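Local coordinates for protein adenosylmethionine-8-amino-7-oxononanoate aminotransferase (Methanocaldococcus jannaschii, PDB 6ZHK) that probably transfers the amino group of S-adenosyl-L-methionine to 8-amino-7-oxononanoate in biotin biosynthesis, as a homodimeric class-III aminotransferase dependent on pyridoxal 5'-phosphate, at residues I128-A133 and E227-I232; G154-T159 and I266-A271. One frame throughout, in Å; residues are numbered along the deposited sequence.

Contact 1: I128-A133 and E227-I232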
ATOM      1  N   ILE A 128       1.061   6.569  -7.821  1.00 12.01           N
ATOM      2  CA  ILE A 128       2.034   7.629  -7.699  1.00 11.78           C
ATOM      3  C   ILE A 128       2.476   8.060  -9.094  1.00 12.10           C
ATOM      4  O   ILE A 128       2.623   9.276  -9.347  1.00 13.82           O
ATOM      5  CB  ILE A 128       3.234   7.151  -6.844  1.00 11.35           C
ATOM      6  CG1 ILE A 128       2.797   7.034  -5.374  1.00 11.50           C
ATOM      7  CG2 ILE A 128       4.442   8.091  -7.012  1.00 10.55           C
ATOM      8  CD1 ILE A 128       3.817   6.176  -4.536  1.00 12.43           C
ATOM      9  N   ALA A 129       2.673   7.076  -9.975  1.00 11.89           N
ATOM     10  CA  ALA A 129       3.001   7.374 -11.364  1.00 10.85           C
ATOM     11  C   ALA A 129       1.885   8.246 -11.966  1.00 12.26           C
ATOM     12  O   ALA A 129       2.149   9.208 -12.681  1.00 11.71           O
ATOM     13  CB  ALA A 129       3.194   6.094 -12.168  1.00 10.19           C
ATOM     14  N   ILE A 130       0.633   7.859 -11.753  1.00 12.44           N
ATOM     15  CA  ILE A 130      -0.503   8.617 -12.284  1.00 14.97           C
ATOM     16  C   ILE A 130      -0.391  10.071 -11.803  1.00 13.73           C
ATOM     17  O   ILE A 130      -0.591  10.994 -12.594  1.00 14.39           O
ATOM     18  CB  ILE A 130      -1.853   7.942 -11.868  1.00 14.96           C
ATOM     19  CG1 ILE A 130      -2.134   6.705 -12.718  1.00 18.99           C
ATOM     20  CG2 ILE A 130      -3.049   8.906 -11.858  1.00 17.13           C
ATOM     21  CD1 ILE A 130      -3.296   5.851 -12.108  1.00 14.08           C
ATOM     22  N   LYS A 131      -0.171  10.264 -10.493  1.00 14.02           N
ATOM     23  CA  LYS A 131      -0.222  11.584  -9.896  1.00 12.65           C
ATOM     24  C   LYS A 131       0.951  12.422 -10.365  1.00 13.99           C
ATOM     25  O   LYS A 131       0.784  13.602 -10.644  1.00 13.45           O
ATOM     26  CB  LYS A 131      -0.339  11.548  -8.377  1.00 14.19           C
ATOM     27  CG  LYS A 131      -1.620  10.868  -7.868  1.00 12.57           C
ATOM     28  CD  LYS A 131      -1.636  10.803  -6.358  1.00 12.56           C
ATOM     29  CE  LYS A 131      -1.239  12.113  -5.658  1.00 13.47           C
ATOM     30  NZ  LYS A 131      -1.413  11.989  -4.181  1.00 11.16           N
ATOM     31  N   MET A 132       2.123  11.794 -10.543  1.00 13.51           N
ATOM     32  CA  MET A 132       3.293  12.506 -11.021  1.00 13.60           C
ATOM     33  C   MET A 132       3.011  12.995 -12.438  1.00 12.21           C
ATOM     34  O   MET A 132       3.338  14.144 -12.734  1.00 13.56           O
ATOM     35  CB  MET A 132       4.497  11.532 -11.049  1.00 13.46           C
ATOM     36  CG  MET A 132       5.055  11.264  -9.662  1.00 13.64           C
ATOM     37  SD  MET A 132       6.313  10.008  -9.884  1.00 16.67           S
ATOM     38  CE  MET A 132       7.101  10.020  -8.273  1.00 12.90           C
ATOM     39  N   ALA A 133       2.434  12.127 -13.289  1.00 11.94           N
ATOM     40  CA  ALA A 133       2.221  12.430 -14.701  1.00 13.57           C
ATOM     41  C   ALA A 133       1.206  13.576 -14.787  1.00 14.52           C
ATOM     42  O   ALA A 133       1.462  14.575 -15.417  1.00 13.79           O
ATOM     43  CB  ALA A 133       1.754  11.212 -15.484  1.00 12.28           C
ATOM     44  N   GLU A 227      -5.031  15.980 -24.637  1.00 17.52           N
ATOM     45  CA  GLU A 227      -5.967  15.872 -23.516  1.00 20.66           C
ATOM     46  C   GLU A 227      -5.579  14.758 -22.555  1.00 19.46           C
ATOM     47  O   GLU A 227      -6.354  14.413 -21.643  1.00 16.84           O
ATOM     48  CB  GLU A 227      -7.417  15.687 -23.972  1.00 24.31           C
ATOM     49  CG  GLU A 227      -7.764  14.336 -24.552  1.00 31.17           C
ATOM     50  CD  GLU A 227      -9.107  14.298 -25.300  1.00 42.29           C
ATOM     51  OE1 GLU A 227     -10.140  14.130 -24.633  1.00 49.81           O
ATOM     52  OE2 GLU A 227      -9.128  14.418 -26.567  1.00 38.84           O
ATOM     53  N   VAL A 228      -4.377  14.208 -22.714  1.00 19.34           N
ATOM     54  CA  VAL A 228      -4.029  12.971 -21.994  1.00 19.37           C
ATOM     55  C   VAL A 228      -2.754  13.219 -21.181  1.00 17.29           C
ATOM     56  O   VAL A 228      -1.845  13.876 -21.693  1.00 19.91           O
ATOM     57  CB  VAL A 228      -3.881  11.851 -23.056  1.00 22.96           C
ATOM     58  CG1 VAL A 228      -2.833  10.800 -22.727  1.00 25.20           C
ATOM     59  CG2 VAL A 228      -5.240  11.214 -23.365  1.00 20.53           C
ATOM     60  N   PHE A 229      -2.712  12.769 -19.907  1.00 16.56           N
ATOM     61  CA  PHE A 229      -1.504  12.910 -19.085  1.00 15.39           C
ATOM     62  C   PHE A 229      -0.603  11.674 -19.065  1.00 17.52           C
ATOM     63  O   PHE A 229       0.562  11.776 -18.636  1.00 16.68           O
ATOM     64  CB  PHE A 229      -1.828  13.397 -17.670  1.00 15.86           C
ATOM     65  CG  PHE A 229      -2.675  12.424 -16.895  1.00 15.44           C
ATOM     66  CD1 PHE A 229      -2.056  11.362 -16.234  1.00 14.68           C
ATOM     67  CD2 PHE A 229      -4.063  12.501 -16.899  1.00 14.79           C
ATOM     68  CE1 PHE A 229      -2.821  10.440 -15.510  1.00 14.90           C
ATOM     69  CE2 PHE A 229      -4.818  11.609 -16.135  1.00 14.37           C
ATOM     70  CZ  PHE A 229      -4.205  10.576 -15.437  1.00 13.59           C
ATOM     71  N   CYS A 230      -1.118  10.540 -19.549  1.00 14.65           N
ATOM     72  CA  CYS A 230      -0.223   9.400 -19.739  1.00 16.47           C
ATOM     73  C   CYS A 230      -0.849   8.324 -20.629  1.00 16.25           C
ATOM     74  O   CYS A 230      -2.040   8.374 -20.924  1.00 16.30           O
ATOM     75  CB  CYS A 230       0.105   8.782 -18.382  1.00 15.29           C
ATOM     76  SG  CYS A 230      -1.302   7.864 -17.673  1.00 19.49           S
ATOM     77  N   VAL A 231       0.020   7.432 -21.149  1.00 16.27           N
ATOM     78  CA  VAL A 231      -0.297   6.118 -21.680  1.00 14.25           C
ATOM     79  C   VAL A 231       0.355   5.143 -20.697  1.00 14.34           C
ATOM     80  O   VAL A 231       1.459   5.398 -20.258  1.00 15.03           O
ATOM     81  CB  VAL A 231       0.270   5.925 -23.099  1.00 13.88           C
ATOM     82  CG1 VAL A 231       0.242   4.425 -23.450  1.00 16.18           C
ATOM     83  CG2 VAL A 231      -0.496   6.788 -24.122  1.00 16.86           C
ATOM     84  N   ILE A 232      -0.364   4.137 -20.220  1.00 15.34           N
ATOM     85  CA  ILE A 232       0.183   3.179 -19.269  1.00 12.63           C
ATOM     86  C   ILE A 232      -0.115   1.786 -19.806  1.00 14.05           C
ATOM     87  O   ILE A 232      -1.231   1.555 -20.330  1.00 15.45           O
ATOM     88  CB  ILE A 232      -0.339   3.398 -17.839  1.00 13.19           C
ATOM     89  CG1 ILE A 232       0.271   2.316 -16.918  1.00 13.20           C
ATOM     90  CG2 ILE A 232      -1.846   3.342 -17.829  1.00 13.67           C
ATOM     91  CD1 ILE A 232      -0.075   2.511 -15.419  1.00 11.66           C
TER

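Contact 2: G154-T159 and I266-A271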
ATOM      1  N   GLY A 154      -6.200  -4.672 -19.389  1.00 16.99           N
ATOM      2  CA  GLY A 154      -4.979  -4.419 -18.630  1.00 16.36           C
ATOM      3  C   GLY A 154      -5.282  -4.347 -17.123  1.00 15.59           C
ATOM      4  O   GLY A 154      -6.422  -4.112 -16.733  1.00 16.06           O
ATOM      5  N   TYR A 155      -4.257  -4.500 -16.282  1.00 15.43           N
ATOM      6  CA  TYR A 155      -4.498  -4.567 -14.849  1.00 15.90           C
ATOM      7  C   TYR A 155      -3.303  -3.892 -14.170  1.00 17.11           C
ATOM      8  O   TYR A 155      -2.169  -4.190 -14.516  1.00 16.48           O
ATOM      9  CB  TYR A 155      -4.589  -6.036 -14.395  1.00 14.30           C
ATOM     10  CG  TYR A 155      -4.741  -6.136 -12.893  1.00 13.66           C
ATOM     11  CD1 TYR A 155      -5.983  -5.995 -12.295  1.00 15.39           C
ATOM     12  CD2 TYR A 155      -3.633  -6.380 -12.081  1.00 13.58           C
ATOM     13  CE1 TYR A 155      -6.133  -5.997 -10.915  1.00 15.68           C
ATOM     14  CE2 TYR A 155      -3.771  -6.457 -10.700  1.00 13.20           C
ATOM     15  CZ  TYR A 155      -5.021  -6.252 -10.135  1.00 15.25           C
ATOM     16  OH  TYR A 155      -5.130  -6.322  -8.777  1.00 15.44           O
ATOM     17  N   HIS A 156      -3.595  -3.001 -13.191  1.00 15.94           N
ATOM     18  CA  HIS A 156      -2.598  -2.188 -12.511  1.00 13.65           C
ATOM     19  C   HIS A 156      -2.829  -2.180 -11.004  1.00 15.95           C
ATOM     20  O   HIS A 156      -2.057  -1.536 -10.287  1.00 17.79           O
ATOM     21  CB  HIS A 156      -2.607  -0.771 -13.120  1.00 12.38           C
ATOM     22  CG  HIS A 156      -2.091  -0.833 -14.534  1.00 12.86           C
ATOM     23  ND1 HIS A 156      -0.811  -1.217 -14.834  1.00 13.86           N
ATOM     24  CD2 HIS A 156      -2.691  -0.627 -15.703  1.00 14.89           C
ATOM     25  CE1 HIS A 156      -0.643  -1.281 -16.144  1.00 13.54           C
ATOM     26  NE2 HIS A 156      -1.753  -0.855 -16.695  1.00 16.42           N
ATOM     27  N   GLY A 157      -3.815  -2.954 -10.529  1.00 12.97           N
ATOM     28  CA  GLY A 157      -4.091  -2.996  -9.107  1.00 13.13           C
ATOM     29  C   GLY A 157      -5.533  -2.623  -8.813  1.00 12.07           C
ATOM     30  O   GLY A 157      -6.306  -2.300  -9.731  1.00 12.37           O
ATOM     31  N   ASP A 158      -5.840  -2.512  -7.509  1.00 12.60           N
ATOM     32  CA  ASP A 158      -7.248  -2.468  -7.126  1.00 14.66           C
ATOM     33  C   ASP A 158      -7.657  -1.185  -6.385  1.00 16.66           C
ATOM     34  O   ASP A 158      -8.836  -1.060  -6.027  1.00 13.87           O
ATOM     35  CB  ASP A 158      -7.596  -3.617  -6.167  1.00 17.50           C
ATOM     36  CG  ASP A 158      -7.303  -4.984  -6.756  1.00 19.69           C
ATOM     37  OD1 ASP A 158      -7.483  -5.132  -7.980  1.00 22.28           O
ATOM     38  OD2 ASP A 158      -6.780  -5.801  -6.004  1.00 17.49           O
ATOM     39  N   THR A 159      -6.716  -0.242  -6.100  1.00 14.16           N
ATOM     40  CA  THR A 159      -7.161   1.033  -5.570  1.00 15.59           C
ATOM     41  C   THR A 159      -7.809   1.866  -6.696  1.00 15.75           C
ATOM     42  O   THR A 159      -7.749   1.503  -7.867  1.00 15.58           O
ATOM     43  CB  THR A 159      -6.006   1.724  -4.841  1.00 15.89           C
ATOM     44  OG1 THR A 159      -4.910   1.690  -5.764  1.00 15.82           O
ATOM     45  CG2 THR A 159      -5.600   0.956  -3.608  1.00 15.86           C
ATOM     46  N   ILE A 266       4.031   5.423 -19.063  1.00 13.61           N
ATOM     47  CA  ILE A 266       4.273   4.732 -17.821  1.00 12.15           C
ATOM     48  C   ILE A 266       4.318   3.252 -18.109  1.00 11.73           C
ATOM     49  O   ILE A 266       3.377   2.740 -18.688  1.00 15.52           O
ATOM     50  CB  ILE A 266       3.110   5.039 -16.845  1.00 12.74           C
ATOM     51  CG1 ILE A 266       2.989   6.560 -16.655  1.00 12.86           C
ATOM     52  CG2 ILE A 266       3.366   4.243 -15.566  1.00 14.29           C
ATOM     53  CD1 ILE A 266       1.881   6.907 -15.581  1.00 10.90           C
ATOM     54  N   LEU A 267       5.387   2.564 -17.698  1.00 12.30           N
ATOM     55  CA  LEU A 267       5.410   1.114 -17.886  1.00 14.32           C
ATOM     56  C   LEU A 267       5.315   0.480 -16.505  1.00 14.56           C
ATOM     57  O   LEU A 267       6.113   0.753 -15.599  1.00 15.36           O
ATOM     58  CB  LEU A 267       6.689   0.683 -18.595  1.00 12.53           C
ATOM     59  CG  LEU A 267       6.707  -0.734 -19.171  1.00 13.37           C
ATOM     60  CD1 LEU A 267       5.743  -0.806 -20.347  1.00 13.34           C
ATOM     61  CD2 LEU A 267       8.145  -1.115 -19.623  1.00 12.78           C
ATOM     62  N   ASP A 268       4.288  -0.393 -16.359  1.00 16.28           N
ATOM     63  CA  ASP A 268       4.094  -1.079 -15.104  1.00 13.93           C
ATOM     64  C   ASP A 268       4.824  -2.432 -15.154  1.00 13.60           C
ATOM     65  O   ASP A 268       4.307  -3.380 -15.733  1.00 15.73           O
ATOM     66  CB  ASP A 268       2.590  -1.253 -14.854  1.00 17.03           C
ATOM     67  CG  ASP A 268       2.296  -2.094 -13.623  1.00 17.03           C
ATOM     68  OD1 ASP A 268       3.266  -2.601 -13.013  1.00 14.09           O
ATOM     69  OD2 ASP A 268       1.095  -2.155 -13.256  1.00 19.59           O
ATOM     70  N   GLU A 269       6.008  -2.512 -14.535  1.00 14.01           N
ATOM     71  CA  GLU A 269       6.753  -3.780 -14.480  1.00 13.31           C
ATOM     72  C   GLU A 269       6.634  -4.389 -13.080  1.00 12.46           C
ATOM     73  O   GLU A 269       7.529  -5.051 -12.590  1.00 12.94           O
ATOM     74  CB  GLU A 269       8.193  -3.532 -14.919  1.00 13.65           C
ATOM     75  CG  GLU A 269       8.302  -3.246 -16.421  1.00 16.08           C
ATOM     76  CD  GLU A 269       9.548  -3.860 -17.053  1.00 17.02           C
ATOM     77  OE1 GLU A 269       9.782  -5.105 -16.852  1.00 18.48           O
ATOM     78  OE2 GLU A 269      10.317  -3.098 -17.712  1.00 18.53           O
ATOM     79  N   VAL A 270       5.480  -4.186 -12.424  1.00 12.77           N
ATOM     80  CA  VAL A 270       5.379  -4.732 -11.084  1.00 14.60           C
ATOM     81  C   VAL A 270       5.534  -6.262 -11.095  1.00 14.81           C
ATOM     82  O   VAL A 270       6.231  -6.811 -10.270  1.00 14.80           O
ATOM     83  CB  VAL A 270       4.090  -4.272 -10.370  1.00 13.95           C
ATOM     84  CG1 VAL A 270       3.880  -5.083  -9.096  1.00 15.93           C
ATOM     85  CG2 VAL A 270       4.176  -2.779 -10.044  1.00 13.96           C
ATOM     86  N   ALA A 271       4.974  -6.930 -12.094  1.00 14.16           N
ATOM     87  CA  ALA A 271       5.066  -8.378 -12.199  1.00 16.27           C
ATOM     88  C   ALA A 271       6.254  -8.766 -13.088  1.00 18.07           C
ATOM     89  O   ALA A 271       6.854  -9.794 -12.859  1.00 22.39           O
ATOM     90  CB  ALA A 271       3.757  -8.898 -12.785  1.00 15.07           C
TER
HETATM   91  O   HOH W   1       0.574  -5.216 -13.473  1.00 30.05           O

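Contact 1: I128-A133 and E227-I232
Ile130 and Ala133, one helical turn apart, meet the ring of Phe229 with aliphatic carbon. Ala133 comes at the ring edge, near its plane, with CB 3.9 Å from Phe229 CD1. Ile130 reaches the far end of the ring: its CG2 lies 4.0 Å from Phe229 CE1. With chi1 at -77°, CG1 of Ile130 lies beside the backbone N, which leaves CG2 anti to it and directed at the ring. The two side chains cross at a slant. Cys230 adds a smaller touch, CB to Ala133 CB at 4.1 Å.

The segments belong to helix 122-140 and strand 228-234, so the contact seats a helix against the large mixed sheet of the PLP-dependent transferase fold. The chain turns a corner at Phe229. Leu178 of the second subunit packs on both Ile130 and Phe229, so the ring is part of the dimer interface. With an alanine here, the space the ring fills beside Ile130, Ala133 and that leucine would probably become a gap.

Two carbonyls also take part. Phe229 O lies 3.4 Å from Ala133 CB and is buried with no hydrogen-bond partner in the model. Ile130 O approaches Phe229 CE1 obliquely at 3.7 Å.

Contact 2: G154-T159 and I266-A271
His156 and Asp268 are joined by one short hydrogen bond. His156 ND1 donates to Asp268 OD2 over 2.6 Å, and the N-H...O angle is 164°. The oxygen lies in the imidazole plane. It accepts the bond through its anti lone pair, the one facing away from OD1. The ring and carboxylate planes are 34° apart. His156 CG lies anti to its own carbonyl carbon (chi1 -68°), which swings the ring toward the strand, and the turn about CB-CG presents ND1 to Asp268. Asp268 CB also comes within 3.4 Å of His156 ND1.

A water bridges Asp268 OD2 and Tyr155 O, at 3.1 Å from each oxygen. The other carboxylate oxygen is held from its own chain. Val270 N donates to Asp268 OD1 at 2.8 Å, nearly along the C-O bond. OD1 thus accepts from the backbone N two residues on, an Asx turn. With His156 on one oxygen and Val270 N on the other, the carboxylate is fixed in rotation.

Further out, Val126 of helix 122-140 touches both His156 and Asp268, and Ile232 packs on the histidine. In the loop, Tyr155 OH donates to Asp158 OD1 at 2.8 Å, from above the carboxylate plane. One face of the tyrosine ring lies over Gly157 N. Asp158 in turn bonds through OD2 to Gly336 N of the second subunit.

Asp268 is predicted to bind pyridoxal 5'-phosphate and Tyr155 to bind substrate. The cofactor is absent from this structure, and the water may take a place it would otherwise use. In this fold the equivalent aspartate pairs with the pyridine nitrogen of the cofactor. The bonds from His156 and the Val270 backbone N are consistent with a carboxylate already oriented for that role.

Overall arrangement
The centres of contacts 1 and 2 lie 13 Å apart, and both reach the seven-stranded mixed sheet. Strands 228-234 and 265-268 are parallel neighbours in it, joined directly by a probable hydrogen bond from Ile266 N to Val231 O. Along the chain the segments alternate: 128-133, 154-159, 227-232, 266-271. Helix 122-140 runs past both contacts, and its Ala129 packs on Ile266. The centre of contact 1 lies about 19 Å from the chain centre and that of contact 2 about 6 Å. The sheet therefore connects helix packing farther out to the predicted cofactor site, and both contacts touch the second subunit of the homodimer.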